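Local coordinates for cell division control protein Cdc48 (Mycobacterium smegmatis, PDB 5E7P), which probably binds and hydrolyses ATP, as expected of a Cdc48-like member of the AAA ATPase family, at residues Ala166-Ile171 with Arg406-Glu411; Leu400-Leu405 with Leu413-Ile418; Ala438-Ala443 with Ala462-Arg467. All coordinates share one frame; numbering follows the deposited sequence.

Contact 1 of 3, residues Ala166-Ile171 with Arg406-Glu411; sequences ASSVGI and RGVPSE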
ATOM      1  N   ALA A 166      -9.543  22.961 -13.680  1.00 60.04           N
ATOM      2  CA  ALA A 166      -8.377  22.083 -13.731  1.00 59.57           C
ATOM      3  C   ALA A 166      -7.298  22.515 -12.741  1.00 60.54           C
ATOM      4  O   ALA A 166      -6.689  21.680 -12.071  1.00 59.02           O
ATOM      5  CB  ALA A 166      -7.812  22.030 -15.143  1.00 59.86           C
ATOM      6  N   SER A 167      -7.076  23.821 -12.644  1.00 63.45           N
ATOM      7  CA  SER A 167      -6.060  24.357 -11.745  1.00 64.50           C
ATOM      8  C   SER A 167      -6.493  24.285 -10.281  1.00 63.15           C
ATOM      9  O   SER A 167      -5.663  24.105  -9.391  1.00 61.98           O
ATOM     10  CB  SER A 167      -5.711  25.798 -12.127  1.00 67.36           C
ATOM     11  OG  SER A 167      -5.120  25.851 -13.415  1.00 68.40           O
ATOM     12  N   SER A 168      -7.793  24.425 -10.038  1.00 63.48           N
ATOM     13  CA  SER A 168      -8.326  24.370  -8.680  1.00 62.63           C
ATOM     14  C   SER A 168      -8.303  22.943  -8.142  1.00 59.87           C
ATOM     15  O   SER A 168      -8.347  22.724  -6.931  1.00 58.01           O
ATOM     16  CB  SER A 168      -9.752  24.924  -8.635  1.00 64.93           C
ATOM     17  OG  SER A 168     -10.637  24.125  -9.399  1.00 66.39           O
ATOM     18  N   VAL A 169      -8.236  21.978  -9.052  1.00 58.79           N
ATOM     19  CA  VAL A 169      -8.189  20.570  -8.684  1.00 56.29           C
ATOM     20  C   VAL A 169      -6.738  20.079  -8.728  1.00 55.16           C
ATOM     21  O   VAL A 169      -6.415  18.989  -8.253  1.00 54.30           O
ATOM     22  CB  VAL A 169      -9.117  19.732  -9.592  1.00 57.42           C
ATOM     23  CG1 VAL A 169      -9.156  18.292  -9.150  1.00 57.19           C
ATOM     24  CG2 VAL A 169     -10.520  20.299  -9.555  1.00 57.99           C
ATOM     25  N   GLY A 170      -5.856  20.905  -9.281  1.00 55.61           N
ATOM     26  CA  GLY A 170      -4.433  20.620  -9.241  1.00 55.52           C
ATOM     27  C   GLY A 170      -3.859  20.060 -10.528  1.00 58.32           C
ATOM     28  O   GLY A 170      -2.758  19.507 -10.536  1.00 59.02           O
ATOM     29  N   ILE A 171      -4.601  20.201 -11.620  1.00 59.66           N
ATOM     30  CA  ILE A 171      -4.108  19.775 -12.924  1.00 59.61           C
ATOM     31  C   ILE A 171      -3.258  20.872 -13.560  1.00 64.34           C
ATOM     32  O   ILE A 171      -3.774  21.903 -13.997  1.00 64.95           O
ATOM     33  CB  ILE A 171      -5.257  19.375 -13.870  1.00 56.57           C
ATOM     34  CG1 ILE A 171      -6.037  18.196 -13.283  1.00 53.08           C
ATOM     35  CG2 ILE A 171      -4.716  19.022 -15.243  1.00 56.28           C
ATOM     36  CD1 ILE A 171      -7.135  17.678 -14.182  1.00 53.10           C
ATOM     37  N   ARG A 406     -12.493  22.238  -1.887  1.00 49.77           N
ATOM     38  CA  ARG A 406     -12.601  23.656  -1.566  1.00 52.16           C
ATOM     39  C   ARG A 406     -12.343  24.491  -2.812  1.00 53.12           C
ATOM     40  O   ARG A 406     -11.355  24.282  -3.515  1.00 52.22           O
ATOM     41  CB  ARG A 406     -11.606  24.045  -0.471  1.00 51.68           C
ATOM     42  CG  ARG A 406     -11.909  23.458   0.892  1.00 50.98           C
ATOM     43  CD  ARG A 406     -10.799  23.785   1.872  1.00 51.55           C
ATOM     44  NE  ARG A 406     -10.977  23.110   3.154  1.00 51.65           N
ATOM     45  CZ  ARG A 406      -9.994  22.884   4.018  1.00 52.68           C
ATOM     46  NH1 ARG A 406      -8.757  23.274   3.736  1.00 53.43           N
ATOM     47  NH2 ARG A 406     -10.245  22.260   5.160  1.00 51.98           N
ATOM     48  N   GLY A 407     -13.240  25.431  -3.087  1.00 55.28           N
ATOM     49  CA  GLY A 407     -13.106  26.289  -4.250  1.00 57.99           C
ATOM     50  C   GLY A 407     -13.367  25.549  -5.547  1.00 58.85           C
ATOM     51  O   GLY A 407     -13.037  26.038  -6.627  1.00 61.83           O
ATOM     52  N   VAL A 408     -13.962  24.366  -5.437  1.00 57.06           N
ATOM     53  CA  VAL A 408     -14.294  23.558  -6.603  1.00 56.78           C
ATOM     54  C   VAL A 408     -15.803  23.536  -6.807  1.00 58.28           C
ATOM     55  O   VAL A 408     -16.529  22.966  -5.993  1.00 56.96           O
ATOM     56  CB  VAL A 408     -13.790  22.113  -6.443  1.00 53.67           C
ATOM     57  CG1 VAL A 408     -14.123  21.291  -7.681  1.00 53.64           C
ATOM     58  CG2 VAL A 408     -12.294  22.099  -6.176  1.00 52.84           C
ATOM     59  N   PRO A 409     -16.277  24.155  -7.901  1.00 61.83           N
ATOM     60  CA  PRO A 409     -17.710  24.275  -8.205  1.00 65.15           C
ATOM     61  C   PRO A 409     -18.406  22.920  -8.272  1.00 66.30           C
ATOM     62  O   PRO A 409     -18.026  22.071  -9.078  1.00 65.19           O
ATOM     63  CB  PRO A 409     -17.725  24.954  -9.583  1.00 66.41           C
ATOM     64  CG  PRO A 409     -16.361  24.729 -10.146  1.00 65.26           C
ATOM     65  CD  PRO A 409     -15.440  24.726  -8.968  1.00 62.91           C
ATOM     66  N   SER A 410     -19.418  22.726  -7.431  1.00 69.25           N
ATOM     67  CA  SER A 410     -20.096  21.438  -7.341  1.00 71.89           C
ATOM     68  C   SER A 410     -21.570  21.566  -6.957  1.00 76.66           C
ATOM     69  O   SER A 410     -22.033  22.644  -6.582  1.00 78.46           O
ATOM     70  CB  SER A 410     -19.373  20.533  -6.344  1.00 69.46           C
ATOM     71  OG  SER A 410     -19.344  21.118  -5.052  1.00 69.44           O
ATOM     72  N   GLU A 411     -22.299  20.456  -7.054  1.00 78.92           N
ATOM     73  CA  GLU A 411     -23.717  20.419  -6.702  1.00 83.15           C
ATOM     74  C   GLU A 411     -23.985  19.454  -5.549  1.00 81.77           C
ATOM     75  O   GLU A 411     -23.526  19.669  -4.427  1.00 82.40           O
ATOM     76  CB  GLU A 411     -24.563  20.024  -7.914  1.00 87.90           C
ATOM     77  CG  GLU A 411     -24.692  21.106  -8.971  1.00 93.18           C
ATOM     78  CD  GLU A 411     -25.360  20.608 -10.238  1.00 96.60           C
ATOM     79  OE1 GLU A 411     -25.771  19.428 -10.273  1.00 96.27           O
ATOM     80  OE2 GLU A 411     -25.469  21.395 -11.202  1.00 99.53           O
TER
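V169 and V408 adopt almost the same rotamer, with CG1 anti to the backbone N in both (chi1 -176° and -179°), yet they use different branches to meet: CG2 of V169 lies 4.2 Å from CG1 of V408. The two side chains cross at about a right angle, so one methyl group bears on one methyl group and the valines do not lie alongside each other.

The first torsion of S168 (chi1 64°) puts its hydroxyl between the backbone N and the carbonyl carbon. There OG stays beside G407 and V408 at van der Waals range, but its hydrogen bond goes to the carbonyl of L165 in its own helix. What S168 offers to the loop is therefore bulk: its CB stands 4.0 Å from G407 O, and its carbonyl O is 4.1 Å from the CG2 methyl of V408. The nearest CA atoms, those of S168 and V408, are 6.4 Å apart. With no hydrogen bond between the segments and 127 Å² buried in total, this is a small van der Waals junction.

The helix ends just beyond the contact in a Schellman motif, with I171 N bonded to A166 O at 2.6 Å, a weaker link from G170 N to S167 O, and G170 at positive phi. On the other segment, G407 also has positive phi, just before V408 enters the contact.

Helix 160-169 comes, in sequence, between strands 144-146 and 177-184, whereas 406-411 is the loop joining helices 394-404 and 415-420. Helix 427-448 packs against the same valine, V169, through V434, R435 and A438, and backbone bonds from P409 and E411 to L454 tie the loop to the segment that follows that helix.

Contact 2 of 3, residues Leu400-Leu405 with Leu413-Ile418; sequences LLEMLL and LDLGDI. With ADP (adenosine-5'-diphosphate), chain C.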
ATOM      1  N   LEU A 400     -11.284  14.492   4.020  1.00 37.05           N
ATOM      2  CA  LEU A 400     -10.306  14.723   2.969  1.00 36.50           C
ATOM      3  C   LEU A 400     -10.965  15.207   1.677  1.00 37.26           C
ATOM      4  O   LEU A 400     -10.469  16.129   1.028  1.00 37.65           O
ATOM      5  CB  LEU A 400      -9.489  13.456   2.715  1.00 34.39           C
ATOM      6  CG  LEU A 400      -8.554  13.047   3.855  1.00 35.04           C
ATOM      7  CD1 LEU A 400      -7.931  11.688   3.587  1.00 33.62           C
ATOM      8  CD2 LEU A 400      -7.475  14.101   4.066  1.00 34.89           C
ATOM      9  N   LEU A 401     -12.083  14.584   1.312  1.00 36.36           N
ATOM     10  CA  LEU A 401     -12.794  14.936   0.086  1.00 36.63           C
ATOM     11  C   LEU A 401     -13.285  16.378   0.123  1.00 39.43           C
ATOM     12  O   LEU A 401     -13.115  17.122  -0.841  1.00 38.82           O
ATOM     13  CB  LEU A 401     -13.962  13.978  -0.161  1.00 34.67           C
ATOM     14  CG  LEU A 401     -13.572  12.567  -0.606  1.00 32.86           C
ATOM     15  CD1 LEU A 401     -14.771  11.628  -0.559  1.00 31.72           C
ATOM     16  CD2 LEU A 401     -12.969  12.599  -2.003  1.00 32.66           C
ATOM     17  N   GLU A 402     -13.886  16.768   1.243  1.00 43.10           N
ATOM     18  CA  GLU A 402     -14.335  18.144   1.429  1.00 46.97           C
ATOM     19  C   GLU A 402     -13.167  19.122   1.326  1.00 45.08           C
ATOM     20  O   GLU A 402     -13.291  20.190   0.728  1.00 47.43           O
ATOM     21  CB  GLU A 402     -15.061  18.299   2.768  1.00 51.19           C
ATOM     22  CG  GLU A 402     -16.462  17.712   2.762  1.00 56.42           C
ATOM     23  CD  GLU A 402     -17.031  17.511   4.150  1.00 61.16           C
ATOM     24  OE1 GLU A 402     -16.414  17.993   5.125  1.00 63.45           O
ATOM     25  OE2 GLU A 402     -18.095  16.865   4.263  1.00 62.42           O
ATOM     26  N   MET A 403     -12.032  18.742   1.900  1.00 41.26           N
ATOM     27  CA  MET A 403     -10.815  19.538   1.801  1.00 40.68           C
ATOM     28  C   MET A 403     -10.329  19.651   0.353  1.00 40.31           C
ATOM     29  O   MET A 403      -9.929  20.727  -0.101  1.00 40.82           O
ATOM     30  CB  MET A 403      -9.722  18.921   2.673  1.00 38.68           C
ATOM     31  CG  MET A 403      -8.433  19.714   2.707  1.00 39.99           C
ATOM     32  SD  MET A 403      -7.185  18.947   3.758  1.00107.05           S
ATOM     33  CE  MET A 403      -8.097  18.729   5.286  1.00 61.23           C
ATOM     34  N   LEU A 404     -10.372  18.533  -0.369  1.00 37.18           N
ATOM     35  CA  LEU A 404      -9.937  18.490  -1.763  1.00 36.50           C
ATOM     36  C   LEU A 404     -10.869  19.273  -2.688  1.00 41.03           C
ATOM     37  O   LEU A 404     -10.499  19.614  -3.811  1.00 43.39           O
ATOM     38  CB  LEU A 404      -9.831  17.040  -2.249  1.00 32.48           C
ATOM     39  CG  LEU A 404      -8.676  16.207  -1.691  1.00 30.02           C
ATOM     40  CD1 LEU A 404      -8.920  14.724  -1.909  1.00 29.26           C
ATOM     41  CD2 LEU A 404      -7.368  16.632  -2.331  1.00 29.17           C
ATOM     42  N   LEU A 405     -12.075  19.558  -2.213  1.00 42.97           N
ATOM     43  CA  LEU A 405     -13.086  20.187  -3.057  1.00 47.09           C
ATOM     44  C   LEU A 405     -13.351  21.652  -2.715  1.00 48.54           C
ATOM     45  O   LEU A 405     -14.316  22.240  -3.200  1.00 48.70           O
ATOM     46  CB  LEU A 405     -14.382  19.375  -3.017  1.00 46.76           C
ATOM     47  CG  LEU A 405     -14.270  18.031  -3.739  1.00 45.80           C
ATOM     48  CD1 LEU A 405     -15.339  17.057  -3.274  1.00 45.68           C
ATOM     49  CD2 LEU A 405     -14.350  18.243  -5.245  1.00 46.54           C
ATOM     50  N   LEU A 413     -22.951  16.414  -4.205  1.00 65.25           N
ATOM     51  CA  LEU A 413     -21.861  15.447  -4.291  1.00 59.44           C
ATOM     52  C   LEU A 413     -22.110  14.159  -3.510  1.00 56.02           C
ATOM     53  O   LEU A 413     -21.667  13.089  -3.932  1.00 57.56           O
ATOM     54  CB  LEU A 413     -20.544  16.082  -3.842  1.00 57.27           C
ATOM     55  CG  LEU A 413     -20.049  17.253  -4.690  1.00 57.48           C
ATOM     56  CD1 LEU A 413     -18.748  17.790  -4.130  1.00 56.22           C
ATOM     57  CD2 LEU A 413     -19.881  16.823  -6.137  1.00 57.78           C
ATOM     58  N   ASP A 414     -22.811  14.266  -2.383  1.00 51.05           N
ATOM     59  CA  ASP A 414     -23.058  13.123  -1.503  1.00 46.90           C
ATOM     60  C   ASP A 414     -21.734  12.455  -1.115  1.00 43.98           C
ATOM     61  O   ASP A 414     -21.507  11.278  -1.391  1.00 42.45           O
ATOM     62  CB  ASP A 414     -24.019  12.126  -2.166  1.00 46.90           C
ATOM     63  CG  ASP A 414     -24.486  11.031  -1.216  1.00 48.94           C
ATOM     64  OD1 ASP A 414     -24.250  11.148   0.006  1.00 51.24           O
ATOM     65  OD2 ASP A 414     -25.096  10.053  -1.694  1.00 48.57           O
ATOM     66  N   LEU A 415     -20.864  13.229  -0.474  1.00 43.96           N
ATOM     67  CA  LEU A 415     -19.510  12.783  -0.159  1.00 43.67           C
ATOM     68  C   LEU A 415     -19.450  11.627   0.837  1.00 44.86           C
ATOM     69  O   LEU A 415     -18.463  10.890   0.882  1.00 45.89           O
ATOM     70  CB  LEU A 415     -18.667  13.958   0.338  1.00 43.22           C
ATOM     71  CG  LEU A 415     -18.404  15.026  -0.724  1.00 44.37           C
ATOM     72  CD1 LEU A 415     -17.475  16.093  -0.190  1.00 44.06           C
ATOM     73  CD2 LEU A 415     -17.824  14.397  -1.978  1.00 42.71           C
ATOM     74  N   GLY A 416     -20.502  11.471   1.633  1.00 43.74           N
ATOM     75  CA  GLY A 416     -20.575  10.376   2.583  1.00 42.21           C
ATOM     76  C   GLY A 416     -20.619   9.036   1.877  1.00 42.80           C
ATOM     77  O   GLY A 416     -20.026   8.059   2.333  1.00 43.27           O
ATOM     78  N   ASP A 417     -21.325   8.997   0.751  1.00 43.66           N
ATOM     79  CA  ASP A 417     -21.450   7.783  -0.046  1.00 43.30           C
ATOM     80  C   ASP A 417     -20.134   7.450  -0.747  1.00 40.98           C
ATOM     81  O   ASP A 417     -19.748   6.286  -0.844  1.00 39.06           O
ATOM     82  CB  ASP A 417     -22.576   7.932  -1.070  1.00 45.36           C
ATOM     83  CG  ASP A 417     -22.678   6.741  -2.001  1.00 49.21           C
ATOM     84  OD1 ASP A 417     -23.173   5.682  -1.561  1.00 50.08           O
ATOM     85  OD2 ASP A 417     -22.270   6.866  -3.175  1.00 50.98           O
ATOM     86  N   ILE A 418     -19.450   8.482  -1.232  1.00 39.72           N
ATOM     87  CA  ILE A 418     -18.154   8.304  -1.877  1.00 36.34           C
ATOM     88  C   ILE A 418     -17.106   7.828  -0.873  1.00 34.17           C
ATOM     89  O   ILE A 418     -16.286   6.968  -1.185  1.00 33.40           O
ATOM     90  CB  ILE A 418     -17.676   9.600  -2.548  1.00 33.84           C
ATOM     91  CG1 ILE A 418     -18.686  10.046  -3.605  1.00 33.60           C
ATOM     92  CG2 ILE A 418     -16.300   9.405  -3.175  1.00 33.02           C
ATOM     93  CD1 ILE A 418     -18.898   9.031  -4.706  1.00 33.05           C
TER
HETATM   94  PB  ADP C 901       3.279  10.205   1.246  1.00 24.57           P
HETATM   95  O1B ADP C 901       3.582   9.150   0.215  1.00 25.92           O
HETATM   96  O2B ADP C 901       4.406  11.173   1.485  1.00 26.08           O
HETATM   97  O3B ADP C 901       2.638   9.691   2.507  1.00 24.14           O
HETATM   98  PA  ADP C 901       2.274  12.670   0.299  1.00 33.17           P
HETATM   99  O1A ADP C 901       3.229  12.898  -0.844  1.00 32.78           O
HETATM  100  O2A ADP C 901       2.534  13.341   1.623  1.00 32.95           O
HETATM  101  O3A ADP C 901       2.150  11.075   0.497  1.00 29.38           O
HETATM  102  O5' ADP C 901       0.811  13.049  -0.229  1.00 31.27           O
HETATM  103  C5' ADP C 901       0.172  12.163  -1.138  1.00 41.58           C
HETATM  104  C4' ADP C 901      -0.364  13.016  -2.276  1.00 45.39           C
HETATM  105  O4' ADP C 901      -1.610  13.585  -1.882  1.00 48.13           O
HETATM  106  C3' ADP C 901       0.593  14.156  -2.585  1.00 46.52           C
HETATM  107  O3' ADP C 901       0.900  14.170  -3.984  1.00 45.93           O
HETATM  108  C2' ADP C 901      -0.141  15.425  -2.203  1.00 49.79           C
HETATM  109  O2' ADP C 901      -0.034  16.388  -3.256  1.00 52.88           O
HETATM  110  C1' ADP C 901      -1.587  15.006  -2.011  1.00 49.97           C
HETATM  111  N9  ADP C 901      -2.170  15.593  -0.781  1.00 50.34           N
HETATM  112  C8  ADP C 901      -1.910  15.207   0.483  1.00 48.44           C
HETATM  113  N7  ADP C 901      -2.624  15.948   1.370  1.00 49.86           N
HETATM  114  C5  ADP C 901      -3.364  16.824   0.664  1.00 52.71           C
HETATM  115  C6  ADP C 901      -4.339  17.899   0.966  1.00 57.38           C
HETATM  116  N6  ADP C 901      -4.679  18.195   2.242  1.00 58.67           N
HETATM  117  N1  ADP C 901      -4.878  18.580  -0.072  1.00 59.07           N
HETATM  118  C2  ADP C 901      -4.550  18.303  -1.347  1.00 57.26           C
HETATM  119  N3  ADP C 901      -3.677  17.340  -1.692  1.00 54.98           N
HETATM  120  C4  ADP C 901      -3.060  16.584  -0.752  1.00 52.32           C
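L401 and L415 have the closest CA atoms of this helix-loop-helix unit, 7.1 Å apart, where the end of helix 394-404 faces the start of helix 415-420. The two helices follow the last strand of the first nucleotide-binding sheet, consistent with the small helical lid of an AAA module. L405 is the first residue to leave helical geometry on one side. On the other, D414 occupies the N-cap position with positive phi (54°), and the first turn of its helix is held by weak bonds from D417 N and I418 N to D414 O.

No hydrogen bond joins the segments; 254 Å² is buried, most of it by leucine and isoleucine. L415 contributes most. Both of its methyls lie 3.9 Å from L405 CD1, while its CD1 alone also reaches CG of E402 (3.5 Å) and CB of L401 (4.1 Å). L405 and L415 approach tip to tip, as do L405 and L413, whose CD1 atoms are 3.6 Å apart. L401 instead crosses I418 at about a right angle, its CD1 resting 3.8 Å from I418 CG2.

E402 sits at the margin of this apolar patch. Its CG is beside the nitrogen (chi1 -75°) and the chain runs extended beyond it, which lays the aliphatic part over L415 and leaves the carboxylate to form a salt bridge with R398. L454 covers L405 and L413, and L459 of helix 456-462 covers L415.

M403 and L404 face away from this interface toward the nucleotide: M403 SD lies near ADP N6, and L404 CD2 is 3.4 Å from ADP C2.

Contact 3 of 3, residues Ala438-Ala443 with Ala462-Arg467; sequences ALRAAA and ALTVIR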
ATOM      1  N   ALA A 438     -13.291  15.904 -12.247  1.00 46.73           N
ATOM      2  CA  ALA A 438     -13.233  17.189 -12.936  1.00 48.99           C
ATOM      3  C   ALA A 438     -13.220  17.000 -14.449  1.00 50.20           C
ATOM      4  O   ALA A 438     -13.686  17.860 -15.193  1.00 52.79           O
ATOM      5  CB  ALA A 438     -12.015  17.979 -12.488  1.00 49.23           C
ATOM      6  N   LEU A 439     -12.682  15.869 -14.895  1.00 49.69           N
ATOM      7  CA  LEU A 439     -12.643  15.549 -16.316  1.00 52.20           C
ATOM      8  C   LEU A 439     -14.022  15.143 -16.821  1.00 54.48           C
ATOM      9  O   LEU A 439     -14.425  15.512 -17.923  1.00 57.28           O
ATOM     10  CB  LEU A 439     -11.635  14.432 -16.590  1.00 50.56           C
ATOM     11  CG  LEU A 439     -10.174  14.743 -16.267  1.00 50.83           C
ATOM     12  CD1 LEU A 439      -9.283  13.557 -16.616  1.00 52.19           C
ATOM     13  CD2 LEU A 439      -9.717  15.996 -16.996  1.00 52.11           C
ATOM     14  N   ARG A 440     -14.741  14.378 -16.007  1.00 53.22           N
ATOM     15  CA  ARG A 440     -16.088  13.949 -16.354  1.00 55.63           C
ATOM     16  C   ARG A 440     -17.032  15.145 -16.398  1.00 58.08           C
ATOM     17  O   ARG A 440     -17.963  15.187 -17.205  1.00 60.85           O
ATOM     18  CB  ARG A 440     -16.591  12.908 -15.354  1.00 54.94           C
ATOM     19  CG  ARG A 440     -15.610  11.773 -15.124  1.00 54.96           C
ATOM     20  CD  ARG A 440     -16.300  10.426 -15.115  1.00 56.37           C
ATOM     21  NE  ARG A 440     -15.354   9.342 -15.356  1.00 57.60           N
ATOM     22  CZ  ARG A 440     -15.706   8.105 -15.688  1.00 59.16           C
ATOM     23  NH1 ARG A 440     -16.988   7.791 -15.818  1.00 59.90           N
ATOM     24  NH2 ARG A 440     -14.776   7.183 -15.894  1.00 59.09           N
ATOM     25  N   ALA A 441     -16.781  16.117 -15.526  1.00 56.11           N
ATOM     26  CA  ALA A 441     -17.568  17.342 -15.496  1.00 56.35           C
ATOM     27  C   ALA A 441     -17.252  18.215 -16.706  1.00 58.65           C
ATOM     28  O   ALA A 441     -18.149  18.801 -17.313  1.00 61.57           O
ATOM     29  CB  ALA A 441     -17.312  18.106 -14.208  1.00 54.35           C
ATOM     30  N   ALA A 442     -15.971  18.294 -17.053  1.00 56.98           N
ATOM     31  CA  ALA A 442     -15.535  19.090 -18.194  1.00 59.32           C
ATOM     32  C   ALA A 442     -16.003  18.476 -19.510  1.00 62.68           C
ATOM     33  O   ALA A 442     -16.237  19.185 -20.489  1.00 66.45           O
ATOM     34  CB  ALA A 442     -14.024  19.245 -18.185  1.00 57.57           C
ATOM     35  N   ALA A 443     -16.134  17.153 -19.529  1.00 61.63           N
ATOM     36  CA  ALA A 443     -16.615  16.450 -20.713  1.00 63.09           C
ATOM     37  C   ALA A 443     -18.115  16.658 -20.874  1.00 66.84           C
ATOM     38  O   ALA A 443     -18.612  16.833 -21.987  1.00 69.52           O
ATOM     39  CB  ALA A 443     -16.287  14.967 -20.625  1.00 59.45           C
ATOM     40  N   ALA A 462     -15.765   8.122 -11.437  1.00 42.84           N
ATOM     41  CA  ALA A 462     -14.319   8.120 -11.265  1.00 40.40           C
ATOM     42  C   ALA A 462     -13.853   6.832 -10.592  1.00 39.12           C
ATOM     43  O   ALA A 462     -12.763   6.334 -10.871  1.00 38.73           O
ATOM     44  CB  ALA A 462     -13.882   9.330 -10.452  1.00 39.38           C
ATOM     45  N   LEU A 463     -14.687   6.295  -9.709  1.00 38.81           N
ATOM     46  CA  LEU A 463     -14.350   5.081  -8.970  1.00 38.19           C
ATOM     47  C   LEU A 463     -14.212   3.857  -9.877  1.00 38.87           C
ATOM     48  O   LEU A 463     -13.636   2.845  -9.478  1.00 39.36           O
ATOM     49  CB  LEU A 463     -15.392   4.811  -7.880  1.00 37.23           C
ATOM     50  CG  LEU A 463     -15.556   5.895  -6.812  1.00 37.29           C
ATOM     51  CD1 LEU A 463     -16.552   5.462  -5.749  1.00 36.42           C
ATOM     52  CD2 LEU A 463     -14.217   6.235  -6.183  1.00 36.81           C
ATOM     53  N   THR A 464     -14.740   3.950 -11.093  1.00 38.03           N
ATOM     54  CA  THR A 464     -14.659   2.837 -12.035  1.00 38.64           C
ATOM     55  C   THR A 464     -13.313   2.786 -12.760  1.00 40.83           C
ATOM     56  O   THR A 464     -13.011   1.803 -13.438  1.00 43.77           O
ATOM     57  CB  THR A 464     -15.789   2.886 -13.085  1.00 39.07           C
ATOM     58  OG1 THR A 464     -15.547   3.960 -14.004  1.00 40.69           O
ATOM     59  CG2 THR A 464     -17.147   3.076 -12.415  1.00 36.11           C
ATOM     60  N   VAL A 465     -12.506   3.837 -12.622  1.00 39.65           N
ATOM     61  CA  VAL A 465     -11.232   3.912 -13.340  1.00 40.48           C
ATOM     62  C   VAL A 465     -10.012   4.219 -12.464  1.00 39.76           C
ATOM     63  O   VAL A 465      -8.873   4.055 -12.905  1.00 40.31           O
ATOM     64  CB  VAL A 465     -11.283   4.944 -14.489  1.00 41.76           C
ATOM     65  CG1 VAL A 465     -12.214   4.470 -15.593  1.00 42.58           C
ATOM     66  CG2 VAL A 465     -11.705   6.310 -13.963  1.00 42.01           C
ATOM     67  N   ILE A 466     -10.240   4.664 -11.234  1.00 37.94           N
ATOM     68  CA  ILE A 466      -9.132   5.025 -10.353  1.00 37.89           C
ATOM     69  C   ILE A 466      -8.747   3.891  -9.408  1.00 38.52           C
ATOM     70  O   ILE A 466      -9.530   3.492  -8.547  1.00 39.43           O
ATOM     71  CB  ILE A 466      -9.445   6.284  -9.525  1.00 38.27           C
ATOM     72  CG1 ILE A 466      -9.699   7.477 -10.448  1.00 40.69           C
ATOM     73  CG2 ILE A 466      -8.304   6.584  -8.563  1.00 36.50           C
ATOM     74  CD1 ILE A 466      -8.554   7.769 -11.395  1.00 40.88           C
ATOM     75  N   ARG A 467      -7.532   3.377  -9.569  1.00 37.56           N
ATOM     76  CA  ARG A 467      -7.037   2.329  -8.688  1.00 34.28           C
ATOM     77  C   ARG A 467      -6.354   2.923  -7.464  1.00 31.39           C
ATOM     78  O   ARG A 467      -5.445   3.744  -7.593  1.00 30.31           O
ATOM     79  CB  ARG A 467      -6.067   1.402  -9.421  1.00 32.17           C
ATOM     80  CG  ARG A 467      -5.527   0.291  -8.535  1.00 30.06           C
ATOM     81  CD  ARG A 467      -4.642  -0.680  -9.288  1.00 28.86           C
ATOM     82  NE  ARG A 467      -3.374  -0.088  -9.704  1.00 31.75           N
ATOM     83  CZ  ARG A 467      -2.356  -0.788 -10.197  1.00 31.80           C
ATOM     84  NH1 ARG A 467      -2.459  -2.102 -10.325  1.00 31.74           N
ATOM     85  NH2 ARG A 467      -1.234  -0.177 -10.557  1.00 31.39           N
TER
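R440 reaches from helix 427-448 to the end of helix 456-462, so this contact bridges two successive helices of a helical bundle consistent with an AAA lid. The closest CA pair, R440 and A462, is 7.9 Å apart, and R440 supplies all of the first segment's share of the 125 Å² buried.

Charge comes first. R440 NE forms a salt bridge with E436, one turn earlier on the same helix, and the arginine also touches D458 of helix 456-462. This acidic setting would favour the positive charge. The chain bends at chi2 (-136°), and the guanidinium thus arrives beside the loop instead of running straight on.

Polar approaches are looser. The backbone N of A462 stands 4.1 Å from R440 NE, above one face of the guanidinium and offset toward its rim. T464 OG1 comes obliquely to 3.8 Å from R440 NH2, but no hydrogen bond is made between them; the hydroxyl is bonded to the carbonyl of G461.

Van der Waals contact is with V465, which meets the arginine from the opposite direction. Both of its methyls, CG1 and CG2, lie 3.7 Å from R440 NH2, and NH2 faces the fork of the valine.

Hydrogen bonds hold the receiving loop. Arginine side chains bond to carbonyls, R41 to T464 O and R467 to W55 O and G136 O, connecting this loop to the N-terminal part of the chain. Within the turn, A462 O accepts twice, from V465 N at 3.1 Å and I466 N at 3.0 Å.

The three contacts lie on one side of the chain's centre, their centres 12 to 14 Å apart. Contacts 1 and 2 cross along the sequence: 400-405 runs straight into 406-411, and 413-418 follows closely. Contact 3 comes later, on helix 427-448 and the loop that leaves helix 456-462. Contacts 1 and 3 touch, V169 CG2 lying 4.0 Å from A438 CB; contacts 2 and 3 approach to about 4 Å between nearest atoms without touching. Helix 427-448 is common ground, packing against V169, L405 and L404. The helical bundle thus meets helix 160-169 in contact 1, is tied to the N-terminal part beside contact 3, and reaches bound ADP through M403 and L404.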